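Local coordinates for PRESAN domain-containing protein (Plasmodium falciparum, PDB 7D2W) that is of unknown molecular function but, as a PHISTa-like member of the PRESAN family with a helical-bundle fold, probably takes part in protein binding, at residues C124-M127 with V128-L131; E132-Q135 with T136-Y140; P148-E151 with I152-F155; D161-D164 with K165-D169. All coordinates share one frame; numbering follows the deposited sequence. Where two conformers were deposited one is given.

Two long helices, 117-144 and 149-181, follow each other in the chain and carry all four interactions. Interactions 1 and 2 adjoin on the first helix, their centres about 13 Å apart; interactions 3 and 4 lie further along the chain, on the second, with centres about 20 Å apart. Across the interface, interaction 4 packs on interaction 1, centre to centre about 11 Å, through Leu131 against Phe163 and Leu166, and meets interaction 2 where Gln135 reaches Glu162. Interaction 3 joins interaction 2 through Phe155 beside Arg138 and Phe139. The local contacts thus lie partly on the helix faces that pack together, while interactions 3 and 4 also face the second subunit.

Interaction 1 (C124-M127 with V128-L131); sequences CNMM and VSTL
Thr130 and Ser129 each turn a hydroxyl back onto a carbonyl of the preceding helical turn. In the conformer described, Thr130 OG1 gives its hydrogen to Met126 O at 2.8 Å, and Thr130 N donates to the same oxygen at 3.1 Å, the two arriving from opposite faces of the carbonyl plane. The hydroxyl of Thr130 is placed for this by lying beside its own backbone N (chi1 -58°). Ser129 repeats the pattern from a different rotamer: OG sits between the backbone N and the carbonyl carbon (chi1 73°) and meets Asn125 O at 3.0 Å, again across the plane from Ser129 N. The thioether of Met126 crosses Thr130 at an angle, its SD 4.2 Å from Thr130 OG1.

Val128 works differently, with carbon instead of oxygen. Both its methyls border the carbonyl of Cys124, CG2 standing 3.4 Å from Cys124 O, while Val128 N is hydrogen-bonded to that oxygen. Further out, Val128 touches Thr83 of helix 65-93 and Leu166 of helix 149-181, and Cys124 packs on Leu87 and Leu90. On the exposed side, therefore, Ser129 satisfies its hydroxyl within the helix and grips one carbonyl twice, whereas the buried side offers Val128, Leu131 and the Cys124 thiol to the bundle.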
loop_
_atom_site.group_PDB
_atom_site.type_symbol
_atom_site.label_atom_id
_atom_site.label_comp_id
_atom_site.label_asym_id
_atom_site.label_seq_id
_atom_site.Cartn_x
_atom_site.Cartn_y
_atom_site.Cartn_z
ATOM N N CYS A 124 -12.585 7.174 7.796
ATOM C CA CYS A 124 -11.127 7.102 7.838
ATOM C C CYS A 124 -10.626 7.151 9.276
ATOM O O CYS A 124 -9.789 6.343 9.686
ATOM C CB CYS A 124 -10.520 8.240 7.014
ATOM S SG CYS A 124 -10.757 8.118 5.193
ATOM N N ASN A 125 -11.141 8.087 10.063
ATOM C CA ASN A 125 -10.670 8.217 11.435
ATOM C C ASN A 125 -11.032 6.997 12.276
ATOM O O ASN A 125 -10.246 6.567 13.128
ATOM C CB ASN A 125 -11.217 9.511 12.035
ATOM C CG ASN A 125 -10.462 10.735 11.517
ATOM O OD1 ASN A 125 -9.245 10.819 11.661
ATOM N ND2 ASN A 125 -11.169 11.653 10.872
ATOM N N MET A 126 -12.203 6.402 12.045
ATOM C CA MET A 126 -12.540 5.182 12.782
ATOM C C MET A 126 -11.616 4.018 12.412
ATOM O O MET A 126 -11.198 3.250 13.288
ATOM C CB MET A 126 -13.998 4.803 12.532
ATOM C CG MET A 126 -14.466 3.703 13.455
ATOM S SD MET A 126 -14.585 4.164 15.192
ATOM C CE MET A 126 -15.114 5.869 15.056
ATOM N N MET A 127 -11.302 3.850 11.125
ATOM C CA MET A 127 -10.397 2.769 10.738
ATOM C C MET A 127 -9.004 2.979 11.335
ATOM O O MET A 127 -8.419 2.048 11.905
ATOM C CB MET A 127 -10.320 2.645 9.209
ATOM C CG MET A 127 -11.627 2.133 8.533
ATOM S SD MET A 127 -12.176 0.538 9.172
ATOM C CE MET A 127 -10.877 -0.539 8.520
ATOM N N VAL A 128 -8.459 4.196 11.244
ATOM C CA VAL A 128 -7.083 4.380 11.724
ATOM C C VAL A 128 -7.034 4.348 13.249
ATOM O O VAL A 128 -6.104 3.781 13.838
ATOM C CB VAL A 128 -6.423 5.656 11.149
ATOM C CG1 VAL A 128 -6.353 5.599 9.619
ATOM C CG2 VAL A 128 -7.093 6.935 11.629
ATOM N N SER A 129 -8.033 4.921 13.920
ATOM C CA SER A 129 -7.965 4.921 15.375
ATOM C C SER A 129 -8.120 3.504 15.922
ATOM O O SER A 129 -7.437 3.132 16.885
ATOM C CB SER A 129 -9.008 5.873 15.965
ATOM O OG SER A 129 -10.295 5.306 15.830
ATOM N N THR A 130 -8.970 2.680 15.301
ATOM C CA THR A 130 -9.108 1.298 15.750
ATOM C C THR A 130 -7.839 0.501 15.470
ATOM O O THR A 130 -7.435 -0.346 16.278
ATOM C CB THR A 130 -10.310 0.633 15.079
ATOM O OG1 THR A 130 -11.497 1.379 15.373
ATOM C CG2 THR A 130 -10.468 -0.782 15.589
ATOM N N LEU A 131 -7.188 0.760 14.328
ATOM C CA LEU A 131 -5.943 0.045 14.052
ATOM C C LEU A 131 -4.866 0.425 15.057
ATOM O O LEU A 131 -4.115 -0.436 15.527
ATOM C CB LEU A 131 -5.455 0.304 12.620
ATOM C CG LEU A 131 -4.163 -0.428 12.210
ATOM C CD1 LEU A 131 -4.251 -1.954 12.387
ATOM C CD2 LEU A 131 -3.782 -0.104 10.763
#

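Interaction 2 (E132-Q135 with T136-Y140)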
loop_
_atom_site.group_PDB
_atom_site.type_symbol
_atom_site.label_atom_id
_atom_site.label_comp_id
_atom_site.label_asym_id
_atom_site.label_seq_id
_atom_site.Cartn_x
_atom_site.Cartn_y
_atom_site.Cartn_z
ATOM N N GLU A 132 -4.783 1.713 15.411
ATOM C CA GLU A 132 -3.774 2.147 16.373
ATOM C C GLU A 132 -3.952 1.434 17.713
ATOM O O GLU A 132 -2.986 0.930 18.299
ATOM C CB GLU A 132 -3.838 3.673 16.525
ATOM C CG GLU A 132 -2.789 4.272 17.438
ATOM C CD GLU A 132 -2.863 5.793 17.471
ATOM O OE1 GLU A 132 -2.664 6.433 16.406
ATOM O OE2 GLU A 132 -3.120 6.339 18.563
ATOM N N THR A 133 -5.194 1.347 18.198
ATOM C CA THR A 133 -5.461 0.660 19.458
ATOM C C THR A 133 -5.075 -0.813 19.376
ATOM O O THR A 133 -4.442 -1.353 20.290
ATOM C CB THR A 133 -6.942 0.795 19.831
ATOM O OG1 THR A 133 -7.260 2.173 20.029
ATOM C CG2 THR A 133 -7.248 0.016 21.100
ATOM N N GLU A 134 -5.470 -1.483 18.290
ATOM C CA GLU A 134 -5.164 -2.902 18.133
ATOM C C GLU A 134 -3.658 -3.143 18.076
ATOM O O GLU A 134 -3.146 -4.069 18.715
ATOM C CB GLU A 134 -5.842 -3.439 16.873
ATOM C CG GLU A 134 -5.418 -4.854 16.499
ATOM C CD GLU A 134 -5.398 -5.081 14.996
ATOM O OE1 GLU A 134 -6.470 -4.971 14.358
ATOM O OE2 GLU A 134 -4.305 -5.360 14.450
ATOM N N GLN A 135 -2.927 -2.312 17.323
ATOM C CA GLN A 135 -1.477 -2.470 17.254
ATOM C C GLN A 135 -0.813 -2.218 18.603
ATOM O O GLN A 135 0.090 -2.958 19.005
ATOM C CB GLN A 135 -0.900 -1.536 16.185
ATOM C CG GLN A 135 -1.263 -2.008 14.780
ATOM C CD GLN A 135 -0.589 -1.191 13.702
ATOM O OE1 GLN A 135 -0.015 -0.131 13.970
ATOM N NE2 GLN A 135 -0.640 -1.684 12.473
ATOM N N THR A 136 -1.220 -1.159 19.306
ATOM C CA THR A 136 -0.624 -0.868 20.607
ATOM C C THR A 136 -0.825 -2.029 21.576
ATOM O O THR A 136 0.092 -2.387 22.327
ATOM C CB THR A 136 -1.216 0.422 21.172
ATOM O OG1 THR A 136 -0.773 1.522 20.370
ATOM C CG2 THR A 136 -0.770 0.647 22.633
ATOM N N ASN A 137 -2.014 -2.639 21.564
ATOM C CA ASN A 137 -2.258 -3.786 22.436
ATOM C C ASN A 137 -1.349 -4.951 22.075
ATOM O O ASN A 137 -0.792 -5.608 22.963
ATOM C CB ASN A 137 -3.723 -4.221 22.353
ATOM C CG ASN A 137 -4.655 -3.227 22.997
ATOM O OD1 ASN A 137 -4.229 -2.403 23.806
ATOM N ND2 ASN A 137 -5.935 -3.290 22.639
ATOM N N ARG A 138 -1.209 -5.239 20.775
ATOM C CA ARG A 138 -0.278 -6.277 20.348
ATOM C C ARG A 138 1.154 -5.931 20.749
ATOM O O ARG A 138 1.941 -6.824 21.076
ATOM C CB ARG A 138 -0.387 -6.494 18.835
ATOM C CG ARG A 138 -1.676 -7.238 18.407
ATOM C CD ARG A 138 -1.998 -7.070 16.916
ATOM N NE ARG A 138 -0.868 -7.405 16.051
ATOM C CZ ARG A 138 -0.618 -6.828 14.873
ATOM N NH1 ARG A 138 -1.428 -5.884 14.382
ATOM N NH2 ARG A 138 0.446 -7.202 14.178
ATOM N N PHE A 139 1.500 -4.640 20.758
ATOM C CA PHE A 139 2.845 -4.234 21.154
ATOM C C PHE A 139 3.103 -4.521 22.632
ATOM O O PHE A 139 4.144 -5.083 22.994
ATOM C CB PHE A 139 3.039 -2.744 20.848
ATOM C CG PHE A 139 4.391 -2.213 21.215
ATOM C CD1 PHE A 139 5.533 -2.695 20.596
ATOM C CD2 PHE A 139 4.516 -1.209 22.159
ATOM C CE1 PHE A 139 6.778 -2.197 20.923
ATOM C CE2 PHE A 139 5.764 -0.699 22.487
ATOM C CZ PHE A 139 6.894 -1.198 21.863
ATOM N N TYR A 140 2.166 -4.143 23.503
ATOM C CA TYR A 140 2.362 -4.380 24.930
ATOM C C TYR A 140 2.418 -5.870 25.247
ATOM O O TYR A 140 3.178 -6.298 26.124
ATOM C CB TYR A 140 1.262 -3.681 25.728
ATOM C CG TYR A 140 1.605 -2.249 26.045
ATOM C CD1 TYR A 140 2.369 -1.928 27.163
ATOM C CD2 TYR A 140 1.171 -1.216 25.230
ATOM C CE1 TYR A 140 2.688 -0.611 27.455
ATOM C CE2 TYR A 140 1.486 0.100 25.509
ATOM C CZ TYR A 140 2.240 0.399 26.620
ATOM O OH TYR A 140 2.547 1.710 26.896
HETATM O O HOH W 1 -4.203 0.076 22.987
#
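Arg138 lies alongside Glu134, the two chains pointing the same way, and its CD overlaps Glu134 CG at 4.1 Å. The salt bridge closes beyond this aliphatic contact: Arg138 NH1 donates to Glu134 OE2 at 2.9 Å. The carboxylate oxygen sits near the edge of the guanidinium but 23° out of its plane; the two flat groups are turned 44° from each other, and the one bond made is bent, 135° at the hydrogen. A bend in the arginine at chi3 brings NH1 back toward the carboxylate. Gln135 CG approaches the same nitrogen obliquely, at 3.9 Å, while the Gln135 amide is held elsewhere, by Lys75 and, from helix 149-181, by Glu162 and the carbonyl of Cys159.

On another side of the helix, Asn137 runs beside Thr133, its ND2 3.9 Å from Thr133 CG2. A water fastens this pair, donating to Asn137 OD1 at 2.6 Å and to Thr133 O, which also accepts from Asn137 N. Thr136 and Glu132 direct their polar ends at helix 65-93, the threonine hydroxyl to the Trp72 indole and the carboxylate to Arg80. Phe139 stacks on Trp72 as well.

Chemically, then, this turn is divided by face. Toward the neighbouring helices, the polar ends of Gln135, Thr136 and Glu132 are paired with specific partners. Glu134 and Arg138 probably offset each other's charge, and the bridge probably steadies the guanidinium, which also has a long, weak ion pair with Glu162.

Interaction 3 (P148-E151 with I152-F155); sequences PIDE and IKSF
The Asp150 carboxylate, a flat group of this first turn, is crossed at an angle by Lys153: Asp150 OD1 lies 3.6 Å from Lys153 CE and forms a long salt bridge of 3.7 Å with Lys153 NZ. The Phe155 ring, also flat, turns from this segment pair to lie against Arg138, Phe139 and Leu142 of helix 117-144. What takes Lys153 past Asp150 is a bend at chi3 (-69°), and its ammonium is held more firmly by the carbonyls of Phe56 and Leu59.

The aliphatic part of the lysine lies over Ile149. Lys153 CG rests 4.1 Å from Ile149 CD1 and 3.1 Å from Ile149 O, the carbonyl to which Lys153 N is hydrogen-bonded. Ile149 itself packs on Val62 and Pro63. Ser154 N donates to Asp150 O of its own helix at 3.0 Å; separately, Ser154 OG is hydrogen-bonded to OD1 of Asp150 of the second subunit.

Pro148 occupies the N-cap position, and its carbonyl takes the N-H of Ile152 at 3.1 Å. This is the first turn of helix 149-181, with proline at the N-cap, in a PRESAN helical bundle, and it also contributes to the subunit interface.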
loop_
_atom_site.group_PDB
_atom_site.type_symbol
_atom_site.label_atom_id
_atom_site.label_comp_id
_atom_site.label_asym_id
_atom_site.label_seq_id
_atom_site.Cartn_x
_atom_site.Cartn_y
_atom_site.Cartn_z
ATOM N N PRO A 148 12.224 -11.625 21.707
ATOM C CA PRO A 148 13.552 -11.223 21.225
ATOM C C PRO A 148 13.483 -9.938 20.413
ATOM O O PRO A 148 12.453 -9.590 19.827
ATOM C CB PRO A 148 13.993 -12.401 20.343
ATOM C CG PRO A 148 13.105 -13.532 20.710
ATOM C CD PRO A 148 11.808 -12.928 21.164
ATOM N N ILE A 149 14.619 -9.240 20.364
ATOM C CA ILE A 149 14.657 -7.937 19.712
ATOM C C ILE A 149 14.292 -8.061 18.234
ATOM O O ILE A 149 13.623 -7.183 17.675
ATOM C CB ILE A 149 16.033 -7.269 19.922
ATOM C CG1 ILE A 149 15.999 -5.821 19.441
ATOM C CG2 ILE A 149 17.145 -8.046 19.223
ATOM C CD1 ILE A 149 14.865 -5.005 20.030
ATOM N N ASP A 150 14.701 -9.156 17.580
ATOM C CA ASP A 150 14.399 -9.308 16.154
ATOM C C ASP A 150 12.900 -9.385 15.921
ATOM O O ASP A 150 12.378 -8.831 14.944
ATOM C CB ASP A 150 15.071 -10.561 15.594
ATOM C CG ASP A 150 16.523 -10.340 15.240
ATOM O OD1 ASP A 150 17.022 -9.207 15.412
ATOM O OD2 ASP A 150 17.166 -11.312 14.784
ATOM N N GLU A 151 12.197 -10.094 16.801
ATOM C CA GLU A 151 10.754 -10.224 16.676
ATOM C C GLU A 151 10.076 -8.879 16.885
ATOM O O GLU A 151 9.139 -8.521 16.157
ATOM C CB GLU A 151 10.243 -11.267 17.681
ATOM C CG GLU A 151 8.731 -11.489 17.629
ATOM C CD GLU A 151 8.258 -12.703 18.434
ATOM O OE1 GLU A 151 9.082 -13.344 19.122
ATOM O OE2 GLU A 151 7.048 -13.024 18.361
ATOM N N ILE A 152 10.545 -8.120 17.870
ATOM C CA ILE A 152 9.952 -6.817 18.152
ATOM C C ILE A 152 10.173 -5.862 16.987
ATOM O O ILE A 152 9.260 -5.128 16.586
ATOM C CB ILE A 152 10.519 -6.262 19.471
ATOM C CG1 ILE A 152 10.029 -7.119 20.645
ATOM C CG2 ILE A 152 10.149 -4.787 19.642
ATOM C CD1 ILE A 152 10.744 -6.821 21.953
ATOM N N LYS A 153 11.383 -5.849 16.423
ATOM C CA LYS A 153 11.665 -4.956 15.299
ATOM C C LYS A 153 10.800 -5.296 14.092
ATOM O O LYS A 153 10.246 -4.405 13.432
ATOM C CB LYS A 153 13.150 -5.034 14.932
ATOM C CG LYS A 153 14.089 -4.554 16.018
ATOM C CD LYS A 153 15.505 -4.355 15.482
ATOM C CE LYS A 153 16.159 -5.677 15.116
ATOM N NZ LYS A 153 17.643 -5.597 15.219
ATOM N N SER A 154 10.682 -6.587 13.778
ATOM C CA SER A 154 9.816 -6.988 12.676
ATOM C C SER A 154 8.372 -6.609 12.961
ATOM O O SER A 154 7.645 -6.189 12.052
ATOM C CB SER A 154 9.933 -8.495 12.425
ATOM O OG SER A 154 11.282 -8.849 12.188
ATOM N N PHE A 155 7.936 -6.751 14.216
ATOM C CA PHE A 155 6.566 -6.380 14.555
ATOM C C PHE A 155 6.321 -4.897 14.278
ATOM O O PHE A 155 5.314 -4.524 13.659
ATOM C CB PHE A 155 6.280 -6.722 16.017
ATOM C CG PHE A 155 5.051 -6.056 16.560
ATOM C CD1 PHE A 155 3.796 -6.617 16.364
ATOM C CD2 PHE A 155 5.153 -4.849 17.244
ATOM C CE1 PHE A 155 2.662 -5.998 16.855
ATOM C CE2 PHE A 155 4.033 -4.218 17.731
ATOM C CZ PHE A 155 2.770 -4.805 17.539
#

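Interaction 4 (D161-D164 with K165-D169); sequences DEFD and KLHTD
His167 leaves the helix with CB 3.5 Å from Phe163 O, the carbonyl that also receives the N-H of His167 at 2.9 Å. Because CG lies beside the backbone N (chi1 -72°), the imidazole folds back over that carbonyl: the oxygen sits over one ring face, displaced toward the rim. ND1 shares a water with Asp164; the water lies in the ring plane at 3.0 Å from His167 ND1 and donates to Asp164 OD1. Farther out, CE1 and NE2 both come to 3.8 Å from Phe163 CD1. The nitrogen meets the edge of the phenyl ring nearly in its plane, and the two ring planes stand at 56°, an oblique pairing.

The Asp164 carbonyl is doubly bound: Thr168 OG1 at 2.8 Å and Thr168 N reach Asp164 O from opposite faces of the carbonyl plane. Lys165, bent at chi2 and chi4, extends to Asp169, where Lys165 NZ meets the syn lone pair of Asp169 OD1 at 2.8 Å.

Beyond the turn, His167 NE2 ends in a hydrogen bond with Thr83, and Asp164 OD2 has a stronger partner than the water in its salt bridge to Arg49. Phe163 packs inward on Leu131 and Gln135 of helix 117-144 and on Lys75 and Cys79 of helix 65-93, whereas Asp161 binds Arg157 and Ser154 of the second subunit and Lys165 packs on its Tyr53. This is an amphipathic bundle helix, one side in the core of the chain and part of another against the second subunit.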
loop_
_atom_site.group_PDB
_atom_site.type_symbol
_atom_site.label_atom_id
_atom_site.label_comp_id
_atom_site.label_asym_id
_atom_site.label_seq_id
_atom_site.Cartn_x
_atom_site.Cartn_y
_atom_site.Cartn_z
ATOM N N ASP A 161 3.905 -1.005 7.951
ATOM C CA ASP A 161 3.441 -1.509 6.654
ATOM C C ASP A 161 1.928 -1.684 6.638
ATOM O O ASP A 161 1.270 -1.403 5.631
ATOM C CB ASP A 161 4.077 -2.864 6.325
ATOM C CG ASP A 161 5.580 -2.807 6.155
ATOM O OD1 ASP A 161 6.126 -1.735 5.837
ATOM O OD2 ASP A 161 6.214 -3.876 6.308
ATOM N N GLU A 162 1.369 -2.197 7.734
ATOM C CA GLU A 162 -0.076 -2.397 7.816
ATOM C C GLU A 162 -0.827 -1.068 7.763
ATOM O O GLU A 162 -1.905 -0.976 7.149
ATOM C CB GLU A 162 -0.419 -3.164 9.095
ATOM C CG GLU A 162 -1.894 -3.529 9.222
ATOM C CD GLU A 162 -2.188 -4.342 10.468
ATOM O OE1 GLU A 162 -1.320 -4.388 11.377
ATOM O OE2 GLU A 162 -3.285 -4.941 10.529
ATOM N N PHE A 163 -0.288 -0.030 8.410
ATOM C CA PHE A 163 -0.882 1.302 8.303
ATOM C C PHE A 163 -0.766 1.854 6.887
ATOM O O PHE A 163 -1.679 2.535 6.399
ATOM C CB PHE A 163 -0.224 2.263 9.307
ATOM C CG PHE A 163 -1.145 2.669 10.414
ATOM C CD1 PHE A 163 -2.117 3.637 10.191
ATOM C CD2 PHE A 163 -1.079 2.052 11.662
ATOM C CE1 PHE A 163 -3.004 3.994 11.203
ATOM C CE2 PHE A 163 -1.963 2.406 12.688
ATOM C CZ PHE A 163 -2.927 3.367 12.455
ATOM N N ASP A 164 0.360 1.596 6.214
ATOM C CA ASP A 164 0.481 2.035 4.832
ATOM C C ASP A 164 -0.563 1.354 3.952
ATOM O O ASP A 164 -1.132 1.986 3.051
ATOM C CB ASP A 164 1.884 1.752 4.299
ATOM C CG ASP A 164 2.940 2.657 4.907
ATOM O OD1 ASP A 164 2.583 3.689 5.547
ATOM O OD2 ASP A 164 4.136 2.330 4.732
ATOM N N LYS A 165 -0.828 0.070 4.199
ATOM C CA LYS A 165 -1.847 -0.623 3.414
ATOM C C LYS A 165 -3.234 -0.080 3.721
ATOM O O LYS A 165 -4.053 0.083 2.812
ATOM C CB LYS A 165 -1.805 -2.132 3.654
ATOM C CG LYS A 165 -3.060 -2.859 3.089
ATOM C CD LYS A 165 -2.755 -4.124 2.325
ATOM C CE LYS A 165 -4.039 -4.741 1.725
ATOM N NZ LYS A 165 -4.668 -3.959 0.589
ATOM N N LEU A 166 -3.518 0.219 4.993
ATOM C CA LEU A 166 -4.816 0.807 5.313
ATOM C C LEU A 166 -4.975 2.164 4.636
ATOM O O LEU A 166 -6.025 2.453 4.055
ATOM C CB LEU A 166 -4.998 0.927 6.834
ATOM C CG LEU A 166 -6.238 1.714 7.277
ATOM C CD1 LEU A 166 -7.500 1.053 6.790
ATOM C CD2 LEU A 166 -6.275 1.873 8.796
ATOM N N HIS A 167 -3.938 3.007 4.687
ATOM C CA HIS A 167 -4.025 4.309 4.028
ATOM C C HIS A 167 -4.229 4.148 2.524
ATOM O O HIS A 167 -4.952 4.929 1.896
ATOM C CB HIS A 167 -2.765 5.130 4.309
ATOM C CG HIS A 167 -2.668 5.633 5.716
ATOM N ND1 HIS A 167 -1.462 5.860 6.341
ATOM C CD2 HIS A 167 -3.627 5.958 6.615
ATOM C CE1 HIS A 167 -1.680 6.303 7.567
ATOM N NE2 HIS A 167 -2.986 6.368 7.759
ATOM N N THR A 168 -3.592 3.142 1.935
ATOM C CA THR A 168 -3.799 2.859 0.519
ATOM C C THR A 168 -5.232 2.409 0.264
ATOM O O THR A 168 -5.884 2.892 -0.669
ATOM C CB THR A 168 -2.808 1.790 0.055
ATOM O OG1 THR A 168 -1.478 2.271 0.256
ATOM C CG2 THR A 168 -3.000 1.467 -1.440
ATOM N N ASP A 169 -5.734 1.484 1.089
ATOM C CA ASP A 169 -7.100 0.997 0.923
ATOM C C ASP A 169 -8.103 2.139 0.982
ATOM O O ASP A 169 -9.033 2.206 0.163
ATOM C CB ASP A 169 -7.423 -0.044 1.992
ATOM C CG ASP A 169 -6.762 -1.377 1.726
ATOM O OD1 ASP A 169 -6.087 -1.517 0.687
ATOM O OD2 ASP A 169 -6.888 -2.274 2.577
HETATM O O HOH W 2 1.001 5.463 4.721
#